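Local atomic coordinates of putative polysaccharide deacetylase (Bdellovibrio bacteriovorus HD100, PDB entry 5JP6), a protein that probably removes acetyl groups from peptidoglycan as a zinc-dependent carbohydrate esterase of family CE-4 in a predatory bacterium. Residues Pro86-Arg98 / Lys110-Gln124. The protein carries 1 engineered substitution. Residues are numbered along the deposited sequence; the frame is centred on the assembly and turned at random.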
loop_
_atom_site.group_PDB
_atom_site.type_symbol
_atom_site.label_atom_id
_atom_site.label_comp_id
_atom_site.label_asym_id
_atom_site.label_seq_id
_atom_site.Cartn_x
_atom_site.Cartn_y
_atom_site.Cartn_z
ATOM N N PRO A 86 -1.145 -20.239 -12.433
ATOM C CA PRO A 86 0.025 -19.649 -13.086
ATOM C C PRO A 86 0.769 -18.695 -12.147
ATOM O O PRO A 86 0.132 -18.024 -11.301
ATOM C CB PRO A 86 -0.578 -18.874 -14.273
ATOM C CG PRO A 86 -1.904 -19.450 -14.499
ATOM C CD PRO A 86 -2.387 -19.906 -13.138
ATOM N N ALA A 87 2.089 -18.647 -12.261
ATOM C CA ALA A 87 2.872 -17.871 -11.304
ATOM C C ALA A 87 2.417 -16.414 -11.225
ATOM O O ALA A 87 2.384 -15.836 -10.123
ATOM C CB ALA A 87 4.357 -17.964 -11.600
ATOM N N GLN A 88 2.065 -15.796 -12.361
ATOM C CA GLN A 88 1.672 -14.372 -12.320
ATOM C C GLN A 88 0.397 -14.245 -11.432
ATOM O O GLN A 88 0.262 -13.296 -10.649
ATOM C CB GLN A 88 1.442 -13.747 -13.714
ATOM C CG GLN A 88 1.117 -12.250 -13.659
ATOM C CD GLN A 88 1.166 -11.595 -14.989
ATOM O OE1 GLN A 88 2.229 -11.498 -15.593
ATOM N NE2 GLN A 88 0.014 -11.153 -15.467
ATOM N N ASP A 89 -0.569 -15.163 -11.590
ATOM C CA ASP A 89 -1.775 -15.140 -10.775
ATOM C C ASP A 89 -1.526 -15.444 -9.302
ATOM O O ASP A 89 -2.193 -14.862 -8.405
ATOM C CB ASP A 89 -2.813 -16.102 -11.317
ATOM C CG ASP A 89 -3.411 -15.619 -12.595
ATOM O OD1 ASP A 89 -3.504 -14.371 -12.777
ATOM O OD2 ASP A 89 -3.712 -16.452 -13.476
ATOM N N LEU A 90 -0.563 -16.313 -9.057
ATOM C CA LEU A 90 -0.183 -16.652 -7.702
ATOM C C LEU A 90 0.276 -15.384 -6.915
ATOM O O LEU A 90 0.095 -15.294 -5.688
ATOM C CB LEU A 90 0.906 -17.724 -7.692
ATOM C CG LEU A 90 1.363 -18.243 -6.329
ATOM C CD1 LEU A 90 0.206 -18.872 -5.558
ATOM C CD2 LEU A 90 2.497 -19.250 -6.547
ATOM N N THR A 91 0.824 -14.400 -7.634
ATOM C CA THR A 91 1.253 -13.163 -6.969
ATOM C C THR A 91 0.129 -12.483 -6.187
ATOM O O THR A 91 0.390 -11.747 -5.242
ATOM C CB THR A 91 1.955 -12.127 -7.886
ATOM O OG1 THR A 91 1.041 -11.561 -8.832
ATOM C CG2 THR A 91 3.145 -12.773 -8.586
ATOM N N LEU A 92 -1.121 -12.727 -6.574
ATOM C CA LEU A 92 -2.264 -12.164 -5.856
ATOM C C LEU A 92 -2.309 -12.637 -4.385
ATOM O O LEU A 92 -2.854 -11.949 -3.534
ATOM C CB LEU A 92 -3.561 -12.544 -6.574
ATOM C CG LEU A 92 -4.835 -11.883 -6.096
ATOM C CD1 LEU A 92 -4.813 -10.369 -6.284
ATOM C CD2 LEU A 92 -6.015 -12.472 -6.853
ATOM N N PHE A 93 -1.787 -13.837 -4.134
ATOM C CA PHE A 93 -1.813 -14.463 -2.815
ATOM C C PHE A 93 -0.483 -14.375 -2.083
ATOM O O PHE A 93 -0.335 -14.924 -1.007
ATOM C CB PHE A 93 -2.211 -15.935 -2.981
ATOM C CG PHE A 93 -3.609 -16.129 -3.439
ATOM C CD1 PHE A 93 -4.655 -16.175 -2.509
ATOM C CD2 PHE A 93 -3.894 -16.263 -4.807
ATOM C CE1 PHE A 93 -5.961 -16.330 -2.932
ATOM C CE2 PHE A 93 -5.207 -16.443 -5.218
ATOM C CZ PHE A 93 -6.234 -16.459 -4.280
ATOM N N GLU A 94 0.503 -13.715 -2.683
ATOM C CA GLU A 94 1.855 -13.695 -2.120
ATOM C C GLU A 94 1.864 -13.156 -0.701
ATOM O O GLU A 94 2.544 -13.714 0.174
ATOM C CB GLU A 94 2.779 -12.851 -2.984
ATOM C CG GLU A 94 4.196 -12.736 -2.480
ATOM C CD GLU A 94 5.140 -12.075 -3.448
ATOM O OE1 GLU A 94 4.694 -11.502 -4.454
ATOM O OE2 GLU A 94 6.378 -12.129 -3.124
ATOM N N ASN A 95 1.159 -12.051 -0.452
ATOM C CA ASN A 95 1.229 -11.478 0.893
ATOM C C ASN A 95 0.666 -12.446 1.919
ATOM O O ASN A 95 1.196 -12.577 3.016
ATOM C CB ASN A 95 0.477 -10.160 0.975
ATOM C CG ASN A 95 1.223 -9.037 0.338
ATOM O OD1 ASN A 95 2.185 -9.247 -0.403
ATOM N ND2 ASN A 95 0.825 -7.824 0.674
ATOM N N GLU A 96 -0.388 -13.165 1.537
ATOM C CA GLU A 96 -0.979 -14.128 2.481
ATOM C C GLU A 96 -0.033 -15.306 2.708
ATOM O O GLU A 96 0.083 -15.805 3.821
ATOM C CB GLU A 96 -2.351 -14.596 2.013
ATOM C CG GLU A 96 -3.397 -13.504 1.994
ATOM C CD GLU A 96 -3.487 -12.750 3.289
ATOM O OE1 GLU A 96 -3.580 -13.421 4.361
ATOM O OE2 GLU A 96 -3.520 -11.502 3.226
ATOM N N ILE A 97 0.679 -15.727 1.652
ATOM C CA ILE A 97 1.601 -16.839 1.796
ATOM C C ILE A 97 2.801 -16.456 2.688
ATOM O O ILE A 97 3.303 -17.284 3.480
ATOM C CB ILE A 97 2.082 -17.337 0.425
ATOM C CG1 ILE A 97 0.906 -17.898 -0.379
ATOM C CG2 ILE A 97 3.220 -18.336 0.541
ATOM C CD1 ILE A 97 1.118 -17.888 -1.884
ATOM N N ARG A 98 3.221 -15.196 2.585
ATOM C CA ARG A 98 4.342 -14.688 3.398
ATOM C C ARG A 98 3.941 -14.401 4.858
ATOM O O ARG A 98 4.813 -14.393 5.746
ATOM C CB ARG A 98 4.950 -13.423 2.782
ATOM C CG ARG A 98 5.660 -13.671 1.466
ATOM C CD ARG A 98 6.384 -12.427 0.968
ATOM N NE ARG A 98 6.961 -12.630 -0.336
ATOM C CZ ARG A 98 8.082 -13.309 -0.583
ATOM N NH1 ARG A 98 8.828 -13.775 0.423
ATOM N NH2 ARG A 98 8.428 -13.576 -1.819
ATOM N N LYS A 110 4.806 -23.688 1.306
ATOM C CA LYS A 110 5.228 -22.285 1.293
ATOM C C LYS A 110 6.482 -22.042 0.426
ATOM O O LYS A 110 6.507 -21.134 -0.422
ATOM C CB LYS A 110 5.480 -21.814 2.722
ATOM C CG LYS A 110 5.772 -20.329 2.824
ATOM C CD LYS A 110 6.082 -19.936 4.239
ATOM C CE LYS A 110 6.544 -18.484 4.316
ATOM N NZ LYS A 110 6.916 -18.074 5.685
ATOM N N GLU A 111 7.508 -22.868 0.634
ATOM C CA GLU A 111 8.783 -22.682 -0.079
ATOM C C GLU A 111 8.571 -22.795 -1.595
ATOM O O GLU A 111 9.103 -21.996 -2.385
ATOM C CB GLU A 111 9.813 -23.684 0.420
ATOM C CG GLU A 111 11.200 -23.465 -0.160
ATOM C CD GLU A 111 12.241 -24.463 0.339
ATOM O OE1 GLU A 111 11.877 -25.416 1.061
ATOM O OE2 GLU A 111 13.432 -24.286 -0.006
ATOM N N GLU A 112 7.750 -23.752 -2.008
ATOM C CA GLU A 112 7.524 -23.992 -3.422
ATOM C C GLU A 112 6.748 -22.831 -4.042
ATOM O O GLU A 112 7.035 -22.392 -5.150
ATOM C CB GLU A 112 6.746 -25.306 -3.627
ATOM C CG GLU A 112 7.532 -26.567 -3.296
ATOM C CD GLU A 112 7.742 -26.874 -1.783
ATOM O OE1 GLU A 112 7.076 -26.298 -0.859
ATOM O OE2 GLU A 112 8.608 -27.757 -1.508
ATOM N N LEU A 113 5.723 -22.359 -3.331
ATOM C CA LEU A 113 4.933 -21.228 -3.822
ATOM C C LEU A 113 5.785 -19.972 -3.933
ATOM O O LEU A 113 5.720 -19.253 -4.933
ATOM C CB LEU A 113 3.710 -20.964 -2.925
ATOM C CG LEU A 113 2.653 -22.106 -2.936
ATOM C CD1 LEU A 113 1.541 -21.803 -1.914
ATOM C CD2 LEU A 113 2.047 -22.312 -4.325
ATOM N N LEU A 114 6.598 -19.717 -2.917
ATOM C CA LEU A 114 7.382 -18.504 -2.937
ATOM C C LEU A 114 8.481 -18.618 -4.022
ATOM O O LEU A 114 8.842 -17.613 -4.632
ATOM C CB LEU A 114 7.929 -18.118 -1.563
ATOM C CG LEU A 114 6.858 -17.720 -0.535
ATOM C CD1 LEU A 114 7.545 -17.347 0.778
ATOM C CD2 LEU A 114 5.984 -16.576 -1.069
ATOM N N ALA A 115 8.987 -19.837 -4.303
ATOM C CA ALA A 115 9.949 -20.007 -5.389
ATOM C C ALA A 115 9.274 -19.625 -6.743
ATOM O O ALA A 115 9.894 -19.008 -7.602
ATOM C CB ALA A 115 10.512 -21.441 -5.408
ATOM N N GLN A 116 8.005 -20.010 -6.938
ATOM C CA GLN A 116 7.259 -19.708 -8.181
ATOM C C GLN A 116 7.102 -18.200 -8.316
ATOM O O GLN A 116 7.336 -17.642 -9.380
ATOM C CB GLN A 116 5.861 -20.385 -8.214
ATOM C CG GLN A 116 5.858 -21.860 -8.533
ATOM C CD GLN A 116 6.262 -22.102 -9.967
ATOM O OE1 GLN A 116 7.338 -22.658 -10.230
ATOM N NE2 GLN A 116 5.432 -21.624 -10.926
ATOM N N VAL A 117 6.724 -17.531 -7.220
ATOM C CA VAL A 117 6.542 -16.089 -7.264
ATOM C C VAL A 117 7.863 -15.359 -7.486
ATOM O O VAL A 117 7.953 -14.429 -8.309
ATOM C CB VAL A 117 5.784 -15.601 -5.990
ATOM C CG1 VAL A 117 5.872 -14.136 -5.838
ATOM C CG2 VAL A 117 4.338 -16.102 -6.058
ATOM N N ASP A 118 8.905 -15.793 -6.783
ATOM C CA ASP A 118 10.193 -15.170 -6.939
ATOM C C ASP A 118 10.756 -15.338 -8.356
ATOM O O ASP A 118 11.357 -14.417 -8.913
ATOM C CB ASP A 118 11.177 -15.681 -5.895
ATOM C CG ASP A 118 10.841 -15.241 -4.477
ATOM O OD1 ASP A 118 9.952 -14.383 -4.268
ATOM O OD2 ASP A 118 11.480 -15.786 -3.529
ATOM N N GLU A 119 10.549 -16.504 -8.949
ATOM C CA GLU A 119 10.986 -16.775 -10.329
ATOM C C GLU A 119 10.209 -15.888 -11.321
ATOM O O GLU A 119 10.775 -15.332 -12.270
ATOM C CB GLU A 119 10.788 -18.258 -10.673
ATOM C CG GLU A 119 11.122 -18.573 -12.105
ATOM C CD GLU A 119 11.001 -20.059 -12.410
ATOM O OE1 GLU A 119 10.132 -20.755 -11.836
ATOM O OE2 GLU A 119 11.773 -20.534 -13.238
ATOM N N HIS A 120 8.920 -15.675 -11.033
ATOM C CA HIS A 120 8.105 -14.768 -11.859
ATOM C C HIS A 120 8.715 -13.360 -11.826
ATOM O O HIS A 120 8.943 -12.750 -12.873
ATOM C CB HIS A 120 6.659 -14.731 -11.373
ATOM C CG HIS A 120 5.881 -13.578 -11.912
ATOM N ND1 HIS A 120 5.306 -13.579 -13.162
ATOM C CD2 HIS A 120 5.606 -12.370 -11.377
ATOM C CE1 HIS A 120 4.702 -12.425 -13.373
ATOM N NE2 HIS A 120 4.864 -11.679 -12.300
ATOM N N PHE A 121 9.005 -12.838 -10.629
ATOM C CA PHE A 121 9.599 -11.464 -10.545
ATOM C C PHE A 121 11.007 -11.427 -11.111
ATOM O O PHE A 121 11.368 -10.415 -11.660
ATOM C CB PHE A 121 9.502 -10.879 -9.155
ATOM C CG PHE A 121 8.090 -10.422 -8.806
ATOM C CD1 PHE A 121 7.445 -9.342 -9.419
ATOM C CD2 PHE A 121 7.405 -11.151 -7.867
ATOM C CE1 PHE A 121 6.176 -8.977 -9.024
ATOM C CE2 PHE A 121 6.156 -10.792 -7.476
ATOM C CZ PHE A 121 5.529 -9.721 -8.077
ATOM N N ASP A 122 11.757 -12.528 -11.061
ATOM C CA ASP A 122 13.057 -12.600 -11.742
ATOM C C ASP A 122 12.879 -12.367 -13.238
ATOM O O ASP A 122 13.603 -11.586 -13.877
ATOM C CB ASP A 122 13.707 -13.961 -11.540
ATOM C CG ASP A 122 14.249 -14.186 -10.127
ATOM O OD1 ASP A 122 14.378 -13.225 -9.323
ATOM O OD2 ASP A 122 14.563 -15.371 -9.820
ATOM N N GLU A 123 11.902 -13.062 -13.797
ATOM C CA GLU A 123 11.645 -12.980 -15.243
ATOM C C GLU A 123 11.192 -11.577 -15.632
ATOM O O GLU A 123 11.655 -10.991 -16.626
ATOM C CB GLU A 123 10.573 -13.992 -15.630
ATOM C CG GLU A 123 11.004 -15.434 -15.558
ATOM C CD GLU A 123 9.844 -16.406 -15.721
ATOM O OE1 GLU A 123 8.714 -15.957 -15.988
ATOM O OE2 GLU A 123 10.071 -17.636 -15.640
ATOM N N GLN A 124 10.340 -11.005 -14.781
ATOM C CA GLN A 124 9.842 -9.628 -14.981
ATOM C C GLN A 124 10.962 -8.601 -14.967
ATOM O O GLN A 124 10.939 -7.658 -15.708
ATOM C CB GLN A 124 8.803 -9.269 -13.932
ATOM C CG GLN A 124 7.528 -10.109 -13.992
ATOM C CD GLN A 124 6.735 -9.816 -15.229
ATOM O OE1 GLN A 124 6.253 -8.707 -15.416
ATOM N NE2 GLN A 124 6.607 -10.799 -16.088
HETATM O O HOH W 1 10.983 -15.441 -0.927
HETATM O O HOH W 2 7.255 -15.356 5.460
#
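Arg-98 NH2 reaches across to Asp-118 OD1 at 3.0 Å, and the same nitrogen joins Arg-98 NE in a side-on grip on Glu-94 OE2, 2.8 Å from NH2. Both acids lie at the edge of the guanidinium, while Leu-114 CD2 sits over the centre of one face. A water bonded to both Arg-98 NH1 and Asp-118 OD2 bridges the same pair of residues. Glu-94 OE2 and Asp-118 OD1 are 4.4 Å apart; besides Arg-98 they share Arg-339, at the start of helix 339-354, whose added positive charge would be expected to ease their repulsion.

The pairing illustrates local antiparallel helix packing: two short helices, 87-90 and 94-98, lie against one continuous helix, the axes of 94-98 and 110-124 being 10.4 Å apart at an angle of 144°. Phe-93 turns from this interface to helices 24-39 and 53-66. Within it Ile-97 uses two branches, CG2 against Leu-114 CD2 (3.7 Å) and CD1 against Leu-113. With its CG anti to the backbone N (chi1 -177°), Leu-90 sets CG and CD2 against Val-117 CG2, CG at 3.7 Å.

Farther along, Gln-88 CA lies over one face of the His-120 ring in a CH-pi contact, 4.0 Å from the centroid, and Thr-91 CG2 touches His-120 CD2 and Phe-121 CE2. His-120 NE2 bonds to Arg-340, tying this end to helix 339-354.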